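Local atomic coordinates of Blr3880 protein (Bradyrhizobium japonicum, PDB entry 2OOD), a protein that probably catalyses the hydrolytic deamination of guanine to xanthine and ammonia, using one zinc ion per subunit. Residues Leu124-Ala129 against Asn331-Ile336; Asp454-Trp457 against Leu463-Lys466. One frame throughout, in Å; residues are numbered along the deposited sequence.

How the contacts relate
Both segments of contact 1 precede those of contact 2 in the sequence; the two centres are about 12 Å apart. Contact 1 joins helix 113-129 to the turn that starts helix 335-352, inside the TIM-barrel amidohydrolase part of the protein. Contact 2 is a hairpin of strands 453-458 and 461-465 near the C-terminus, away from the zinc and guanine sites. The contacts touch directly: Leu-128 O is 2.7 Å from Thr-456 OG1, probably a hydrogen bond, and Ala-129 packs against the ring of Tyr-464. Helix 113-129, part of the barrel, is thus in direct contact with the C-terminal hairpin.

Contact 1 (Leu124-Ala129 against Asn331-Ile336); sequences LDALLA and NRFSMI
Leu-127 and Phe-333 bring the two backbones nearest, with their CA atoms 6.3 Å apart. Leu-124 to Ala-129 lies on a helix that begins earlier in the chain. Asn-331 to Ser-334 is a loop, and a helix starts at Met-335. The backbones do not bond to each other, and side chains make the contact. Ser-334 is the N-cap of the second helix. Its OG accepts from Ile-336 N at 3.2 Å and is also hydrogen-bonded to Ala-130 O. One hydroxyl thus links the start of one helix to Ala-130, next along the chain from the first segment.

The ring of Phe-333 carries the packing. Ala-126 CB sits over one face, 3.7 Å from the ring centroid and 15° off the normal. This is a CH-pi contact. The methyl is displaced toward the rim, where CD2 of Phe-333 is its closest atom at 3.6 Å. Leu-127 comes from another direction. Chi1 (-79°) sets its CG beside the backbone N, and with CD1 anti to CA, methyl CD2 reaches the ring edge, in the ring plane. There Leu-127 CD2 lies 3.9 Å from Phe-333 CD2. The two side chains cross at about a right angle. Ala-417 of the second subunit also packs on Phe-333, and Gln-415 of that subunit bonds to its backbone N. A glycine in place of Phe-333 would probably leave the methyls of Ala-126 and Leu-127 without this aromatic partner and open a gap beside helix 113-129.

The side chain of Phe-333 is about 8 Å from that of the zinc ligand His-81 and about 12 Å from the zinc ion. The contact is apolar packing. One aromatic ring meets two methyl groups, one over a face and one at the edge, with its loop held at the subunit interface.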
loop_
_atom_site.group_PDB
_atom_site.type_symbol
_atom_site.label_atom_id
_atom_site.label_comp_id
_atom_site.label_asym_id
_atom_site.label_seq_id
_atom_site.Cartn_x
_atom_site.Cartn_y
_atom_site.Cartn_z
ATOM N N LEU A 124 -7.283 -2.415 20.509
ATOM C CA LEU A 124 -7.342 -3.871 20.493
ATOM C C LEU A 124 -8.386 -4.421 19.519
ATOM O O LEU A 124 -8.198 -5.498 18.954
ATOM C CB LEU A 124 -7.588 -4.407 21.908
ATOM C CG LEU A 124 -6.402 -4.217 22.863
ATOM C CD1 LEU A 124 -6.793 -4.580 24.273
ATOM C CD2 LEU A 124 -5.241 -5.073 22.407
ATOM N N ASP A 125 -9.485 -3.699 19.318
ATOM C CA ASP A 125 -10.500 -4.162 18.371
ATOM C C ASP A 125 -9.912 -4.113 16.959
ATOM O O ASP A 125 -10.042 -5.061 16.194
ATOM C CB ASP A 125 -11.759 -3.284 18.413
ATOM C CG ASP A 125 -12.574 -3.469 19.680
ATOM O OD1 ASP A 125 -12.283 -4.390 20.470
ATOM O OD2 ASP A 125 -13.522 -2.684 19.879
ATOM N N ALA A 126 -9.260 -3.004 16.621
ATOM C CA ALA A 126 -8.652 -2.848 15.306
ATOM C C ALA A 126 -7.619 -3.940 15.050
ATOM O O ALA A 126 -7.529 -4.468 13.944
ATOM C CB ALA A 126 -8.007 -1.486 15.190
ATOM N N LEU A 127 -6.844 -4.274 16.076
ATOM C CA LEU A 127 -5.828 -5.307 15.960
ATOM C C LEU A 127 -6.416 -6.687 15.698
ATOM O O LEU A 127 -5.877 -7.457 14.909
ATOM C CB LEU A 127 -4.972 -5.363 17.227
ATOM C CG LEU A 127 -3.874 -4.309 17.367
ATOM C CD1 LEU A 127 -3.134 -4.519 18.675
ATOM C CD2 LEU A 127 -2.920 -4.412 16.192
ATOM N N LEU A 128 -7.519 -7.003 16.366
ATOM C CA LEU A 128 -8.155 -8.301 16.199
ATOM C C LEU A 128 -8.830 -8.429 14.839
ATOM O O LEU A 128 -8.759 -9.478 14.196
ATOM C CB LEU A 128 -9.172 -8.537 17.321
ATOM C CG LEU A 128 -8.580 -8.715 18.721
ATOM C CD1 LEU A 128 -9.706 -8.746 19.728
ATOM C CD2 LEU A 128 -7.755 -9.988 18.799
ATOM N N ALA A 129 -9.489 -7.362 14.406
ATOM C CA ALA A 129 -10.166 -7.366 13.120
ATOM C C ALA A 129 -9.122 -7.386 12.021
ATOM O O ALA A 129 -9.443 -7.612 10.857
ATOM C CB ALA A 129 -11.033 -6.136 12.987
ATOM N N ASN A 331 0.190 3.643 8.128
ATOM C CA ASN A 331 -1.230 3.903 7.942
ATOM C C ASN A 331 -2.134 2.681 7.915
ATOM O O ASN A 331 -3.311 2.793 7.580
ATOM C CB ASN A 331 -1.432 4.732 6.664
ATOM C CG ASN A 331 -0.829 4.073 5.426
ATOM O OD1 ASN A 331 0.217 3.429 5.492
ATOM N ND2 ASN A 331 -1.481 4.255 4.285
ATOM N N ARG A 332 -1.597 1.524 8.290
ATOM C CA ARG A 332 -2.370 0.281 8.287
ATOM C C ARG A 332 -2.229 -0.495 9.593
ATOM O O ARG A 332 -1.134 -0.606 10.143
ATOM C CB ARG A 332 -1.906 -0.616 7.140
ATOM C CG ARG A 332 -1.843 0.063 5.787
ATOM C CD ARG A 332 -3.219 0.427 5.276
ATOM N NE ARG A 332 -3.134 1.159 4.021
ATOM C CZ ARG A 332 -4.175 1.685 3.389
ATOM N NH1 ARG A 332 -5.396 1.557 3.895
ATOM N NH2 ARG A 332 -3.991 2.351 2.256
ATOM N N PHE A 333 -3.339 -1.052 10.074
ATOM C CA PHE A 333 -3.337 -1.825 11.315
ATOM C C PHE A 333 -3.029 -3.301 11.093
ATOM O O PHE A 333 -2.622 -3.999 12.017
ATOM C CB PHE A 333 -4.691 -1.725 12.018
ATOM C CG PHE A 333 -4.701 -0.811 13.210
ATOM C CD1 PHE A 333 -4.980 0.544 13.069
ATOM C CD2 PHE A 333 -4.432 -1.306 14.479
ATOM C CE1 PHE A 333 -4.991 1.387 14.178
ATOM C CE2 PHE A 333 -4.439 -0.468 15.591
ATOM C CZ PHE A 333 -4.719 0.874 15.438
ATOM N N SER A 334 -3.226 -3.779 9.873
ATOM C CA SER A 334 -2.999 -5.185 9.577
ATOM C C SER A 334 -1.593 -5.569 9.129
ATOM O O SER A 334 -0.952 -4.843 8.374
ATOM C CB SER A 334 -3.992 -5.646 8.518
ATOM O OG SER A 334 -3.880 -7.040 8.317
HETATM N N MSE A 335 -1.122 -6.724 9.592
HETATM C CA MSE A 335 0.191 -7.219 9.205
HETATM C C MSE A 335 0.160 -7.650 7.741
HETATM O O MSE A 335 1.202 -7.800 7.104
HETATM C CB MSE A 335 0.606 -8.399 10.077
HETATM C CG MSE A 335 0.868 -8.026 11.516
HETATM SE SE MSE A 335 2.095 -6.519 11.667
HETATM C CE MSE A 335 3.714 -7.387 11.001
ATOM N N ILE A 336 -1.039 -7.854 7.210
ATOM C CA ILE A 336 -1.187 -8.239 5.819
ATOM C C ILE A 336 -0.836 -7.025 4.962
ATOM O O ILE A 336 -0.200 -7.158 3.919
ATOM C CB ILE A 336 -2.631 -8.686 5.525
ATOM C CG1 ILE A 336 -2.943 -9.946 6.322
ATOM C CG2 ILE A 336 -2.818 -8.961 4.050
ATOM C CD1 ILE A 336 -4.361 -10.392 6.171
#

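Contact 2 (Asp454-Trp457 against Leu463-Lys466); sequences DETW and LYKK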
loop_
_atom_site.group_PDB
_atom_site.type_symbol
_atom_site.label_atom_id
_atom_site.label_comp_id
_atom_site.label_asym_id
_atom_site.label_seq_id
_atom_site.Cartn_x
_atom_site.Cartn_y
_atom_site.Cartn_z
ATOM N N ASP A 454 -10.994 -13.591 8.413
ATOM C CA ASP A 454 -12.367 -13.991 8.690
ATOM C C ASP A 454 -12.633 -14.282 10.167
ATOM O O ASP A 454 -13.702 -13.963 10.684
ATOM C CB ASP A 454 -12.731 -15.207 7.841
ATOM C CG ASP A 454 -14.228 -15.412 7.737
ATOM O OD1 ASP A 454 -14.929 -14.469 7.303
ATOM O OD2 ASP A 454 -14.702 -16.513 8.088
ATOM N N GLU A 455 -11.668 -14.882 10.850
ATOM C CA GLU A 455 -11.837 -15.185 12.262
ATOM C C GLU A 455 -10.511 -15.034 12.985
ATOM O O GLU A 455 -9.472 -15.427 12.465
ATOM C CB GLU A 455 -12.350 -16.617 12.445
ATOM C CG GLU A 455 -13.721 -16.890 11.843
ATOM C CD GLU A 455 -14.195 -18.316 12.087
ATOM O OE1 GLU A 455 -13.690 -18.952 13.039
ATOM O OE2 GLU A 455 -15.081 -18.792 11.338
ATOM N N THR A 456 -10.549 -14.453 14.179
ATOM C CA THR A 456 -9.345 -14.280 14.983
ATOM C C THR A 456 -9.608 -14.950 16.330
ATOM O O THR A 456 -10.567 -14.611 17.013
ATOM C CB THR A 456 -9.016 -12.789 15.223
ATOM O OG1 THR A 456 -8.869 -12.119 13.968
ATOM C CG2 THR A 456 -7.725 -12.657 16.001
ATOM N N TRP A 457 -8.763 -15.904 16.703
ATOM C CA TRP A 457 -8.927 -16.624 17.959
ATOM C C TRP A 457 -7.782 -16.337 18.920
ATOM O O TRP A 457 -6.639 -16.189 18.508
ATOM C CB TRP A 457 -8.983 -18.133 17.695
ATOM C CG TRP A 457 -10.152 -18.586 16.852
ATOM C CD1 TRP A 457 -10.464 -18.168 15.591
ATOM C CD2 TRP A 457 -11.149 -19.557 17.210
ATOM N NE1 TRP A 457 -11.591 -18.818 15.141
ATOM C CE2 TRP A 457 -12.029 -19.674 16.115
ATOM C CE3 TRP A 457 -11.381 -20.338 18.349
ATOM C CZ2 TRP A 457 -13.129 -20.544 16.131
ATOM C CZ3 TRP A 457 -12.480 -21.208 18.358
ATOM C CH2 TRP A 457 -13.332 -21.299 17.258
ATOM N N LEU A 463 -12.499 -14.605 19.444
ATOM C CA LEU A 463 -12.790 -13.218 19.807
ATOM C C LEU A 463 -13.362 -12.375 18.674
ATOM O O LEU A 463 -14.082 -11.414 18.925
ATOM C CB LEU A 463 -11.535 -12.530 20.357
ATOM C CG LEU A 463 -11.226 -12.773 21.838
ATOM C CD1 LEU A 463 -11.205 -14.258 22.115
ATOM C CD2 LEU A 463 -9.895 -12.141 22.203
ATOM N N TYR A 464 -13.065 -12.732 17.432
ATOM C CA TYR A 464 -13.559 -11.955 16.302
ATOM C C TYR A 464 -14.092 -12.834 15.186
ATOM O O TYR A 464 -13.655 -13.964 15.023
ATOM C CB TYR A 464 -12.435 -11.075 15.760
ATOM C CG TYR A 464 -12.752 -10.388 14.454
ATOM C CD1 TYR A 464 -13.651 -9.344 14.397
ATOM C CD2 TYR A 464 -12.142 -10.785 13.277
ATOM C CE1 TYR A 464 -13.937 -8.704 13.199
ATOM C CE2 TYR A 464 -12.423 -10.151 12.072
ATOM C CZ TYR A 464 -13.319 -9.110 12.040
ATOM O OH TYR A 464 -13.587 -8.465 10.850
ATOM N N LYS A 465 -15.030 -12.306 14.408
ATOM C CA LYS A 465 -15.615 -13.041 13.291
ATOM C C LYS A 465 -16.204 -12.028 12.319
ATOM O O LYS A 465 -17.245 -11.444 12.590
ATOM C CB LYS A 465 -16.705 -13.989 13.804
ATOM C CG LYS A 465 -17.609 -14.617 12.739
ATOM C CD LYS A 465 -16.888 -15.612 11.859
ATOM C CE LYS A 465 -17.870 -16.318 10.926
ATOM N NZ LYS A 465 -17.186 -17.208 9.935
ATOM N N LYS A 466 -15.535 -11.818 11.188
ATOM C CA LYS A 466 -16.000 -10.855 10.191
ATOM C C LYS A 466 -17.492 -11.030 9.907
ATOM O O LYS A 466 -17.965 -12.143 9.667
ATOM C CB LYS A 466 -15.196 -11.002 8.891
ATOM C CG LYS A 466 -15.359 -9.818 7.936
ATOM C CD LYS A 466 -14.575 -9.975 6.630
ATOM C CE LYS A 466 -15.160 -11.070 5.747
ATOM N NZ LYS A 466 -14.417 -11.231 4.469
HETATM O O HOH W 1 -14.972 -14.087 4.383
#
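Lys-465 and Glu-455 face each other as a non-hydrogen-bonded pair in an antiparallel beta hairpin. The CB of Lys-465 leaves the strand on the face that also carries the Glu-455 side chain. CG stands anti to the backbone N, and a bend at chi2 (69°) turns the rest of the chain alongside the glutamate. CD then runs beside Glu-455 CG. CE passes 3.8 Å from Glu-455 OE2. The tip, NZ, makes two salt bridges. It meets OE2 of Glu-455 at 3.0 Å on the anti side, 24° out of the carboxylate plane. It meets OD2 of Asp-454 at 3.2 Å on the syn side, 34° out of plane. That OD2 also pairs with Arg-69.

The other Glu-455 oxygen, OE1, accepts from Trp-457 NE1 at 3.0 Å through its anti lone pair, almost in the indole plane. Both ends of the carboxylate are therefore held, which should limit its rotation. OD1 of Asp-454 takes a bond from a water, and that water accepts from Lys-466 NZ, which is also bonded to Arg-451 O.

Lys-466 N gives a 2.9 Å bond to Asp-454 O. Thr-456 and Tyr-464 bond both ways, and Leu-463 N adds a weak bond to Thr-456 O. Leu-463 and Tyr-464 both face Thr-456, a classic beta bulge. On the face opposite Glu-455, Thr-456 OG1 is hydrogen-bonded to Leu-128 O on helix 113-129 and lies 3.6 Å from Tyr-464 CD2. Strand 453-458 also pairs antiparallel with strand 406-409. Asp-454 and Glu-455 both face Ala-408, a second classic bulge, and Trp-457 stacks on Phe-406.

Two acids share one ammonium, and Arg-69 adds positive charge at Asp-454, consistent with mutual screening. Polar links thus join the hairpin strands on one face, with Thr-456 and Tyr-464 packed on the other.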